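PDB 3O75: fructose transport system repressor FruR from Pseudomonas putida, which binds fructose 1-phosphate in its sugar-binding domain and probably acts as a LacI-family transcription factor on specific regulatory DNA. Local coordinates for residues A18-Q23 with Q232-I237; I123-A128 with A137-F142; E159-E164 with V185-V190. One frame throughout, in Å; residues are numbered along the deposited sequence.

Interaction 1 of 3, residues A18-Q23 with Q232-I237; sequences ARIAKQ and QQHGQI. With F1X (1-O-phosphono-beta-D-fructofuranose), chain C.
The side chain of R19 lies across one face of the H234 imidazole, with CG over that face toward the rim, while on the opposite face Q232, two residues earlier in the chain, sets its CB over the ring centre. I20 completes the enclosure from a third direction: its CG1 meets the ring edge in the ring plane, 4.0 Å from H234 CD2. The example shows a polar ring packed between aliphatic carbons while a hydrogen bond to S16 holds NE2. R19 CB adds an off-centre CH-pi contact, 4.1 Å from the ring centroid. A bend at chi2 (-91°) sets R19 CD 3.6 Å from H234 CB, and a second at chi3 turns the guanidinium steeply to the ring, the planes 75° apart, instead of stacking it there. Beyond the histidine, I20 crosses Q232 at about a right angle, CD1 lying 3.8 Å from OE1 of that amide. The same amide turns NE2 to the sugar phosphate and donates a bond of 2.9 Å to O2P of the bound fructose 1-phosphate. On the other flank Q23 rests OE1 3.5 Å from G235 CA, in the first turn of the second helix. S16 itself bonds the ligand, so the H234 ring acts as a second-shell support; an alanine here would probably leave S16 without that mate and open a gap between R19 and Q232. At its far end R19 forms a salt bridge with E13 of the second subunit. The contact thus seats the start of helix 234-251 against helix 15-30; I237 packs onward against V100 of strand 98-102 and V261 of strand 257-266, while A21 lies on F7 and L9 of strand 4-9.

Interaction 2 of 3, residues I123-A128 with A137-F142; sequences IALIGA and ARAGGF. With F1X (1-O-phosphono-beta-D-fructofuranose), chain C.
L125 sets its CB squarely over the ring of F142, 3.8 Å from the centroid and only 9° off the ring normal, a CH-pi contact that supplies the main bump of this interface. The two side chains run alongside each other, pointing opposite ways. With CG anti to the backbone nitrogen (chi1 179°), L125 carries its branches beyond the ring along the helix: CD1 hangs just past the rim, 3.9 Å from F142 CD1, whereas CD2 drops onto A139, 3.9 Å from its CA. The short side chain of A139 forms a shallow hollow on the helix, and L125 CD2 fills it, 4.1 Å from A139 CB. Toward the start of the strand, I123 brings CD1 to 4.3 Å from F142 CE1, so the ring is bordered there by a second aliphatic bump. Strand and helix segments run nearly antiparallel, at 170°, as the return leg of a beta-alpha-beta crossover does. At the ligand end of the helix R138 reaches out to the sugar, where NH1 donates to O2 at 3.0 Å and NH2 points almost straight at O3, though the 2.5 Å between NH2 and O3 is too short to trust exactly. D104 pairs with the same guanidinium and probably helps to orient it. Helix 133-145 lies against one face of the sheet beside helix 104-116, whose S108 and A112 touch F142; strand 122-128 runs between 183-186 and 152-158, and A124 and I126 meet helix 163-177 on the other face.

Interaction 3 of 3, residues E159-E164 with V185-V190; sequences EAFSRE and VTTSYV. With F1X (1-O-phosphono-beta-D-fructofuranose), chain C.
T187 directs OG1 at the edge of the F161 ring, near its plane and 3.8 Å from CE2, and the two side chains cross at about a right angle. Next, S188 adds its CB, 3.9 Å from F161 CD2, and its OG, anti to the backbone N (chi1 173°), swings to the sugar side, where its interactions with O2 and O1 are weak and not settled. F161 itself offers a face to the ligand: C6 of the fructose sits over it, offset toward the rim, although the 3.1 Å from that C6 to F161 CD1 is doubtfully short. Y189 follows as the first residue of a helix, and its backbone N gives O3P of the phosphate a nearly straight bond of 2.9 Å. This is a worked case of an anion held at a helix N-terminus, where the helix dipole probably assists. V190 then closes the contact. Its CG1 is wedged against the inverse gamma turn centred on F161, 3.5 Å from F161 O; its 3.3 Å to S162 CA is doubtfully close. R163 CA lies 3.3 Å from V190 O, a CA-H...O contact. R163 also forms a salt bridge with D197 of helix 189-200. The contact therefore joins the start of helix 163-177 to the passage from strand 183-186 into helix 189-200, with strands 122-128 and 210-214 flanking that strand.

Fructose 1-phosphate joins the three contacts, as expected for the cleft of a two-lobed periplasmic-binding-protein fold. Interaction 1 belongs to one lobe, with its centre about 23 Å from that of interaction 2 and about 19 Å from that of interaction 3; it touches neither, the nearest atoms being about 6 and 7 Å away. Interactions 2 and 3 share the other lobe, with centres about 11 Å apart, and meet through neighbouring strands: I126 N to V185 O at 2.8 Å and A124 O to V185 N at 2.9 Å are probable hydrogen bonds. Bonds to the one ligand thus come from both lobes. R90, D89, S16 and R263 also hydrogen-bond it.

Interaction 1 of 3, residues A18-Q23 with Q232-I237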
loop_
_atom_site.group_PDB
_atom_site.type_symbol
_atom_site.label_atom_id
_atom_site.label_comp_id
_atom_site.label_asym_id
_atom_site.label_seq_id
_atom_site.Cartn_x
_atom_site.Cartn_y
_atom_site.Cartn_z
ATOM N N ALA A 18 0.060 3.742 3.988
ATOM C CA ALA A 18 1.283 3.532 3.223
ATOM C C ALA A 18 1.706 4.852 2.587
ATOM O O ALA A 18 2.891 5.184 2.532
ATOM C CB ALA A 18 1.054 2.485 2.153
ATOM N N ARG A 19 0.716 5.598 2.110
ATOM C CA ARG A 19 0.928 6.890 1.469
ATOM C C ARG A 19 1.501 7.917 2.441
ATOM O O ARG A 19 2.473 8.610 2.139
ATOM C CB ARG A 19 -0.402 7.404 0.929
ATOM C CG ARG A 19 -0.380 7.757 -0.532
ATOM C CD ARG A 19 -0.022 9.203 -0.740
ATOM N NE ARG A 19 -0.898 9.791 -1.743
ATOM C CZ ARG A 19 -0.693 9.705 -3.052
ATOM N NH1 ARG A 19 0.366 9.060 -3.524
ATOM N NH2 ARG A 19 -1.550 10.270 -3.891
ATOM N N ILE A 20 0.888 8.019 3.611
ATOM C CA ILE A 20 1.360 8.957 4.613
ATOM C C ILE A 20 2.772 8.595 5.056
ATOM O O ILE A 20 3.638 9.460 5.160
ATOM C CB ILE A 20 0.416 9.006 5.824
ATOM C CG1 ILE A 20 -0.926 9.622 5.413
ATOM C CG2 ILE A 20 1.047 9.797 6.966
ATOM C CD1 ILE A 20 -1.995 9.544 6.484
ATOM N N ALA A 21 2.996 7.308 5.299
ATOM C CA ALA A 21 4.297 6.827 5.747
ATOM C C ALA A 21 5.400 7.174 4.752
ATOM O O ALA A 21 6.486 7.593 5.144
ATOM C CB ALA A 21 4.252 5.325 5.987
ATOM N N LYS A 22 5.116 6.986 3.468
ATOM C CA LYS A 22 6.069 7.294 2.409
ATOM C C LYS A 22 6.329 8.794 2.339
ATOM O O LYS A 22 7.470 9.235 2.228
ATOM C CB LYS A 22 5.553 6.788 1.062
ATOM C CG LYS A 22 6.444 7.132 -0.118
ATOM C CD LYS A 22 6.127 6.237 -1.308
ATOM C CE LYS A 22 7.106 6.446 -2.453
ATOM N NZ LYS A 22 6.770 5.616 -3.644
ATOM N N GLN A 23 5.258 9.575 2.409
ATOM C CA GLN A 23 5.373 11.025 2.408
ATOM C C GLN A 23 6.215 11.455 3.596
ATOM O O GLN A 23 7.154 12.238 3.457
ATOM C CB GLN A 23 3.989 11.660 2.504
ATOM C CG GLN A 23 3.713 12.706 1.453
ATOM C CD GLN A 23 3.374 12.108 0.109
ATOM O OE1 GLN A 23 2.467 12.578 -0.581
ATOM N NE2 GLN A 23 4.091 11.061 -0.271
ATOM N N GLN A 232 -8.043 12.094 1.188
ATOM C CA GLN A 232 -7.171 12.802 2.115
ATOM C C GLN A 232 -6.134 13.589 1.338
ATOM O O GLN A 232 -5.774 13.223 0.222
ATOM C CB GLN A 232 -6.419 11.822 3.013
ATOM C CG GLN A 232 -7.251 11.045 4.007
ATOM C CD GLN A 232 -6.380 10.185 4.907
ATOM O OE1 GLN A 232 -5.453 10.682 5.549
ATOM N NE2 GLN A 232 -6.668 8.890 4.950
ATOM N N GLN A 233 -5.635 14.659 1.943
ATOM C CA GLN A 233 -4.439 15.318 1.440
ATOM C C GLN A 233 -3.234 14.709 2.156
ATOM O O GLN A 233 -2.667 15.314 3.065
ATOM C CB GLN A 233 -4.516 16.829 1.668
ATOM C CG GLN A 233 -5.756 17.471 1.051
ATOM C CD GLN A 233 -5.684 18.986 1.017
ATOM O OE1 GLN A 233 -4.728 19.560 0.494
ATOM N NE2 GLN A 233 -6.698 19.641 1.567
ATOM N N HIS A 234 -2.861 13.499 1.745
ATOM C CA HIS A 234 -1.822 12.734 2.428
ATOM C C HIS A 234 -0.543 13.537 2.575
ATOM O O HIS A 234 0.071 13.543 3.644
ATOM C CB HIS A 234 -1.514 11.439 1.675
ATOM C CG HIS A 234 -2.709 10.571 1.441
ATOM N ND1 HIS A 234 -3.533 10.723 0.347
ATOM C CD2 HIS A 234 -3.213 9.537 2.154
ATOM C CE1 HIS A 234 -4.498 9.820 0.400
ATOM N NE2 HIS A 234 -4.328 9.090 1.484
ATOM N N GLY A 235 -0.143 14.211 1.499
ATOM C CA GLY A 235 1.078 14.999 1.500
ATOM C C GLY A 235 1.039 16.171 2.464
ATOM O O GLY A 235 2.019 16.453 3.158
ATOM N N GLN A 236 -0.093 16.861 2.511
ATOM C CA GLN A 236 -0.244 17.979 3.432
ATOM C C GLN A 236 -0.270 17.492 4.880
ATOM O O GLN A 236 0.332 18.099 5.767
ATOM C CB GLN A 236 -1.504 18.781 3.109
ATOM C CG GLN A 236 -1.697 20.000 3.998
ATOM C CD GLN A 236 -0.462 20.887 4.046
ATOM O OE1 GLN A 236 -0.008 21.397 3.020
ATOM N NE2 GLN A 236 0.088 21.073 5.241
ATOM N N ILE A 237 -0.960 16.381 5.112
ATOM C CA ILE A 237 -1.020 15.796 6.442
ATOM C C ILE A 237 0.383 15.441 6.944
ATOM O O ILE A 237 0.755 15.791 8.064
ATOM C CB ILE A 237 -1.936 14.552 6.469
ATOM C CG1 ILE A 237 -3.398 14.973 6.291
ATOM C CG2 ILE A 237 -1.760 13.785 7.770
ATOM C CD1 ILE A 237 -4.375 13.817 6.241
HETATM C C1 F1X C . -7.994 5.957 5.631
HETATM O O1 F1X C . -8.568 5.437 4.442
HETATM P P1 F1X C . -9.275 6.450 3.412
HETATM C C2 F1X C . -8.920 5.656 6.796
HETATM O O2 F1X C . -10.283 5.869 6.405
HETATM C C3 F1X C . -8.579 6.539 7.988
HETATM O O3 F1X C . -9.161 7.836 7.879
HETATM C C4 F1X C . -9.141 5.725 9.126
HETATM O O4 F1X C . -8.627 6.092 10.410
HETATM C C5 F1X C . -8.634 4.366 8.684
HETATM O O5 F1X C . -8.783 4.312 7.260
HETATM C C6 F1X C . -9.361 3.261 9.409
HETATM O O6 F1X C . -8.587 3.041 10.582
HETATM O O1P F1X C . -10.362 7.111 4.219
HETATM O O2P F1X C . -8.170 7.382 2.994
HETATM O O3P F1X C . -9.794 5.546 2.322
#

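Interaction 2 of 3, residues I123-A128 with A137-F142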
loop_
_atom_site.group_PDB
_atom_site.type_symbol
_atom_site.label_atom_id
_atom_site.label_comp_id
_atom_site.label_asym_id
_atom_site.label_seq_id
_atom_site.Cartn_x
_atom_site.Cartn_y
_atom_site.Cartn_z
ATOM N N ILE A 123 -30.889 4.877 1.639
ATOM C CA ILE A 123 -29.463 5.176 1.679
ATOM C C ILE A 123 -28.845 4.539 2.920
ATOM O O ILE A 123 -29.491 4.458 3.965
ATOM C CB ILE A 123 -29.206 6.704 1.659
ATOM C CG1 ILE A 123 -27.719 7.004 1.459
ATOM C CG2 ILE A 123 -29.750 7.372 2.918
ATOM C CD1 ILE A 123 -27.403 8.486 1.459
ATOM N N ALA A 124 -27.602 4.076 2.802
ATOM C CA ALA A 124 -26.962 3.351 3.896
ATOM C C ALA A 124 -25.573 3.869 4.231
ATOM O O ALA A 124 -24.890 4.456 3.389
ATOM C CB ALA A 124 -26.898 1.859 3.590
ATOM N N LEU A 125 -25.168 3.643 5.476
ATOM C CA LEU A 125 -23.807 3.915 5.905
ATOM C C LEU A 125 -23.109 2.591 6.179
ATOM O O LEU A 125 -23.667 1.714 6.842
ATOM C CB LEU A 125 -23.801 4.770 7.174
ATOM C CG LEU A 125 -22.423 5.105 7.750
ATOM C CD1 LEU A 125 -21.685 6.082 6.841
ATOM C CD2 LEU A 125 -22.538 5.671 9.156
ATOM N N ILE A 126 -21.894 2.441 5.662
ATOM C CA ILE A 126 -21.066 1.298 6.019
ATOM C C ILE A 126 -19.736 1.766 6.597
ATOM O O ILE A 126 -18.913 2.361 5.897
ATOM C CB ILE A 126 -20.833 0.352 4.827
ATOM C CG1 ILE A 126 -22.098 -0.465 4.549
ATOM C CG2 ILE A 126 -19.655 -0.576 5.102
ATOM C CD1 ILE A 126 -21.914 -1.554 3.510
ATOM N N GLY A 127 -19.544 1.501 7.885
ATOM C CA GLY A 127 -18.337 1.890 8.587
ATOM C C GLY A 127 -17.807 0.765 9.455
ATOM O O GLY A 127 -18.206 -0.390 9.306
ATOM N N ALA A 128 -16.901 1.100 10.367
ATOM C CA ALA A 128 -16.296 0.110 11.242
ATOM C C ALA A 128 -15.750 0.786 12.493
ATOM O O ALA A 128 -15.563 2.002 12.518
ATOM C CB ALA A 128 -15.182 -0.635 10.505
ATOM N N ALA A 137 -17.285 10.695 14.325
ATOM C CA ALA A 137 -17.418 11.916 13.537
ATOM C C ALA A 137 -18.042 11.633 12.172
ATOM O O ALA A 137 -18.878 12.396 11.691
ATOM C CB ALA A 137 -16.064 12.601 13.375
ATOM N N ARG A 138 -17.644 10.523 11.558
ATOM C CA ARG A 138 -18.152 10.163 10.237
ATOM C C ARG A 138 -19.607 9.707 10.266
ATOM O O ARG A 138 -20.379 10.026 9.366
ATOM C CB ARG A 138 -17.255 9.114 9.582
ATOM C CG ARG A 138 -15.897 9.673 9.211
ATOM C CD ARG A 138 -14.917 8.603 8.751
ATOM N NE ARG A 138 -13.548 9.104 8.826
ATOM C CZ ARG A 138 -12.476 8.460 8.375
ATOM N NH1 ARG A 138 -12.599 7.269 7.802
ATOM N NH2 ARG A 138 -11.278 9.017 8.501
ATOM N N ALA A 139 -19.982 8.964 11.299
ATOM C CA ALA A 139 -21.379 8.592 11.477
ATOM C C ALA A 139 -22.218 9.838 11.758
ATOM O O ALA A 139 -23.356 9.949 11.307
ATOM C CB ALA A 139 -21.523 7.590 12.609
ATOM N N GLY A 140 -21.644 10.771 12.512
ATOM C CA GLY A 140 -22.324 12.008 12.852
ATOM C C GLY A 140 -22.625 12.886 11.650
ATOM O O GLY A 140 -23.750 13.364 11.490
ATOM N N GLY A 141 -21.623 13.107 10.806
ATOM C CA GLY A 141 -21.813 13.936 9.630
ATOM C C GLY A 141 -22.866 13.353 8.705
ATOM O O GLY A 141 -23.648 14.077 8.096
ATOM N N PHE A 142 -22.872 12.028 8.606
ATOM C CA PHE A 142 -23.851 11.300 7.816
ATOM C C PHE A 142 -25.251 11.506 8.378
ATOM O O PHE A 142 -26.199 11.764 7.634
ATOM C CB PHE A 142 -23.501 9.816 7.837
ATOM C CG PHE A 142 -24.517 8.937 7.168
ATOM C CD1 PHE A 142 -24.422 8.645 5.813
ATOM C CD2 PHE A 142 -25.554 8.377 7.900
ATOM C CE1 PHE A 142 -25.354 7.823 5.199
ATOM C CE2 PHE A 142 -26.487 7.552 7.297
ATOM C CZ PHE A 142 -26.390 7.275 5.944
HETATM C C1 F1X C . -7.994 5.957 5.631
HETATM O O1 F1X C . -8.568 5.437 4.442
HETATM P P1 F1X C . -9.275 6.450 3.412
HETATM C C2 F1X C . -8.920 5.656 6.796
HETATM O O2 F1X C . -10.283 5.869 6.405
HETATM C C3 F1X C . -8.579 6.539 7.988
HETATM O O3 F1X C . -9.161 7.836 7.879
HETATM C C4 F1X C . -9.141 5.725 9.126
HETATM O O4 F1X C . -8.627 6.092 10.410
HETATM C C5 F1X C . -8.634 4.366 8.684
HETATM O O5 F1X C . -8.783 4.312 7.260
HETATM C C6 F1X C . -9.361 3.261 9.409
HETATM O O6 F1X C . -8.587 3.041 10.582
HETATM O O1P F1X C . -10.362 7.111 4.219
HETATM O O2P F1X C . -8.170 7.382 2.994
HETATM O O3P F1X C . -9.794 5.546 2.322
#

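Interaction 3 of 3, residues E159-E164 with V185-V190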
loop_
_atom_site.group_PDB
_atom_site.type_symbol
_atom_site.label_atom_id
_atom_site.label_comp_id
_atom_site.label_asym_id
_atom_site.label_seq_id
_atom_site.Cartn_x
_atom_site.Cartn_y
_atom_site.Cartn_z
ATOM N N GLU A 159 -16.491 -4.668 12.707
ATOM C CA GLU A 159 -15.445 -4.925 13.679
ATOM C C GLU A 159 -14.091 -4.374 13.226
ATOM O O GLU A 159 -13.192 -4.179 14.043
ATOM C CB GLU A 159 -15.339 -6.434 13.924
ATOM C CG GLU A 159 -14.883 -7.238 12.698
ATOM C CD GLU A 159 -16.007 -7.572 11.727
ATOM O OE1 GLU A 159 -17.184 -7.581 12.147
ATOM O OE2 GLU A 159 -15.706 -7.839 10.544
ATOM N N ALA A 160 -13.941 -4.118 11.929
ATOM C CA ALA A 160 -12.636 -3.723 11.396
ATOM C C ALA A 160 -12.710 -2.996 10.057
ATOM O O ALA A 160 -13.572 -3.290 9.225
ATOM C CB ALA A 160 -11.723 -4.955 11.272
ATOM N N PHE A 161 -11.792 -2.051 9.856
ATOM C CA PHE A 161 -11.635 -1.396 8.564
ATOM C C PHE A 161 -10.914 -2.329 7.605
ATOM O O PHE A 161 -9.701 -2.222 7.413
ATOM C CB PHE A 161 -10.839 -0.096 8.703
ATOM C CG PHE A 161 -11.575 1.000 9.432
ATOM C CD1 PHE A 161 -11.307 1.270 10.764
ATOM C CD2 PHE A 161 -12.525 1.764 8.781
ATOM C CE1 PHE A 161 -11.975 2.279 11.432
ATOM C CE2 PHE A 161 -13.199 2.777 9.444
ATOM C CZ PHE A 161 -12.922 3.033 10.775
ATOM N N SER A 162 -11.665 -3.244 7.000
ATOM C CA SER A 162 -11.082 -4.234 6.104
ATOM C C SER A 162 -12.009 -4.542 4.942
ATOM O O SER A 162 -13.231 -4.386 5.044
ATOM C CB SER A 162 -10.761 -5.525 6.859
ATOM O OG SER A 162 -11.920 -6.051 7.483
ATOM N N ARG A 163 -11.406 -4.980 3.843
ATOM C CA ARG A 163 -12.125 -5.388 2.648
ATOM C C ARG A 163 -13.107 -6.514 2.950
ATOM O O ARG A 163 -14.237 -6.512 2.464
ATOM C CB ARG A 163 -11.114 -5.835 1.593
ATOM C CG ARG A 163 -11.699 -6.449 0.338
ATOM C CD ARG A 163 -10.580 -6.798 -0.632
ATOM N NE ARG A 163 -11.084 -7.332 -1.892
ATOM C CZ ARG A 163 -10.349 -7.469 -2.992
ATOM N NH1 ARG A 163 -9.074 -7.098 -2.993
ATOM N NH2 ARG A 163 -10.892 -7.965 -4.097
ATOM N N GLU A 164 -12.677 -7.475 3.759
ATOM C CA GLU A 164 -13.526 -8.609 4.096
ATOM C C GLU A 164 -14.727 -8.153 4.921
ATOM O O GLU A 164 -15.848 -8.617 4.716
ATOM C CB GLU A 164 -12.727 -9.675 4.846
ATOM C CG GLU A 164 -13.087 -9.806 6.315
ATOM C CD GLU A 164 -12.017 -10.520 7.118
ATOM O OE1 GLU A 164 -12.085 -11.764 7.241
ATOM O OE2 GLU A 164 -11.107 -9.830 7.624
ATOM N N VAL A 185 -22.843 5.102 1.481
ATOM C CA VAL A 185 -21.619 5.801 1.869
ATOM C C VAL A 185 -20.689 4.867 2.645
ATOM O O VAL A 185 -21.090 4.287 3.657
ATOM C CB VAL A 185 -21.915 7.032 2.762
ATOM C CG1 VAL A 185 -20.620 7.665 3.232
ATOM C CG2 VAL A 185 -22.783 8.058 2.023
ATOM N N THR A 186 -19.452 4.723 2.175
ATOM C CA THR A 186 -18.443 3.963 2.908
ATOM C C THR A 186 -17.436 4.915 3.555
ATOM O O THR A 186 -17.040 5.914 2.952
ATOM C CB THR A 186 -17.714 2.930 2.008
ATOM O OG1 THR A 186 -17.213 3.572 0.832
ATOM C CG2 THR A 186 -18.659 1.820 1.592
ATOM N N THR A 187 -17.037 4.602 4.785
ATOM C CA THR A 187 -16.179 5.482 5.579
ATOM C C THR A 187 -14.679 5.249 5.383
ATOM O O THR A 187 -13.861 5.821 6.106
ATOM C CB THR A 187 -16.488 5.364 7.082
ATOM O OG1 THR A 187 -16.193 4.034 7.526
ATOM C CG2 THR A 187 -17.948 5.671 7.353
ATOM N N SER A 188 -14.325 4.410 4.417
ATOM C CA SER A 188 -12.925 4.159 4.082
ATOM C C SER A 188 -12.903 3.398 2.770
ATOM O O SER A 188 -13.793 2.583 2.521
ATOM C CB SER A 188 -12.250 3.336 5.181
ATOM O OG SER A 188 -10.939 2.956 4.805
ATOM N N TYR A 189 -11.913 3.656 1.917
ATOM C CA TYR A 189 -11.909 2.988 0.618
ATOM C C TYR A 189 -11.793 1.479 0.787
ATOM O O TYR A 189 -12.379 0.706 0.026
ATOM C CB TYR A 189 -10.797 3.482 -0.306
ATOM C CG TYR A 189 -10.899 2.826 -1.666
ATOM C CD1 TYR A 189 -11.814 3.283 -2.604
ATOM C CD2 TYR A 189 -10.119 1.722 -1.994
ATOM C CE1 TYR A 189 -11.937 2.683 -3.835
ATOM C CE2 TYR A 189 -10.233 1.107 -3.238
ATOM C CZ TYR A 189 -11.147 1.598 -4.154
ATOM O OH TYR A 189 -11.285 1.013 -5.394
ATOM N N VAL A 190 -11.037 1.075 1.801
ATOM C CA VAL A 190 -10.824 -0.335 2.082
ATOM C C VAL A 190 -12.152 -1.073 2.258
ATOM O O VAL A 190 -12.291 -2.220 1.834
ATOM C CB VAL A 190 -9.934 -0.519 3.323
ATOM C CG1 VAL A 190 -10.179 -1.865 3.956
ATOM C CG2 VAL A 190 -8.469 -0.359 2.946
HETATM C C1 F1X C . -7.994 5.957 5.631
HETATM O O1 F1X C . -8.568 5.437 4.442
HETATM P P1 F1X C . -9.275 6.450 3.412
HETATM C C2 F1X C . -8.920 5.656 6.796
HETATM O O2 F1X C . -10.283 5.869 6.405
HETATM C C3 F1X C . -8.579 6.539 7.988
HETATM O O3 F1X C . -9.161 7.836 7.879
HETATM C C4 F1X C . -9.141 5.725 9.126
HETATM O O4 F1X C . -8.627 6.092 10.410
HETATM C C5 F1X C . -8.634 4.366 8.684
HETATM O O5 F1X C . -8.783 4.312 7.260
HETATM C C6 F1X C . -9.361 3.261 9.409
HETATM O O6 F1X C . -8.587 3.041 10.582
HETATM O O1P F1X C . -10.362 7.111 4.219
HETATM O O2P F1X C . -8.170 7.382 2.994
HETATM O O3P F1X C . -9.794 5.546 2.322
#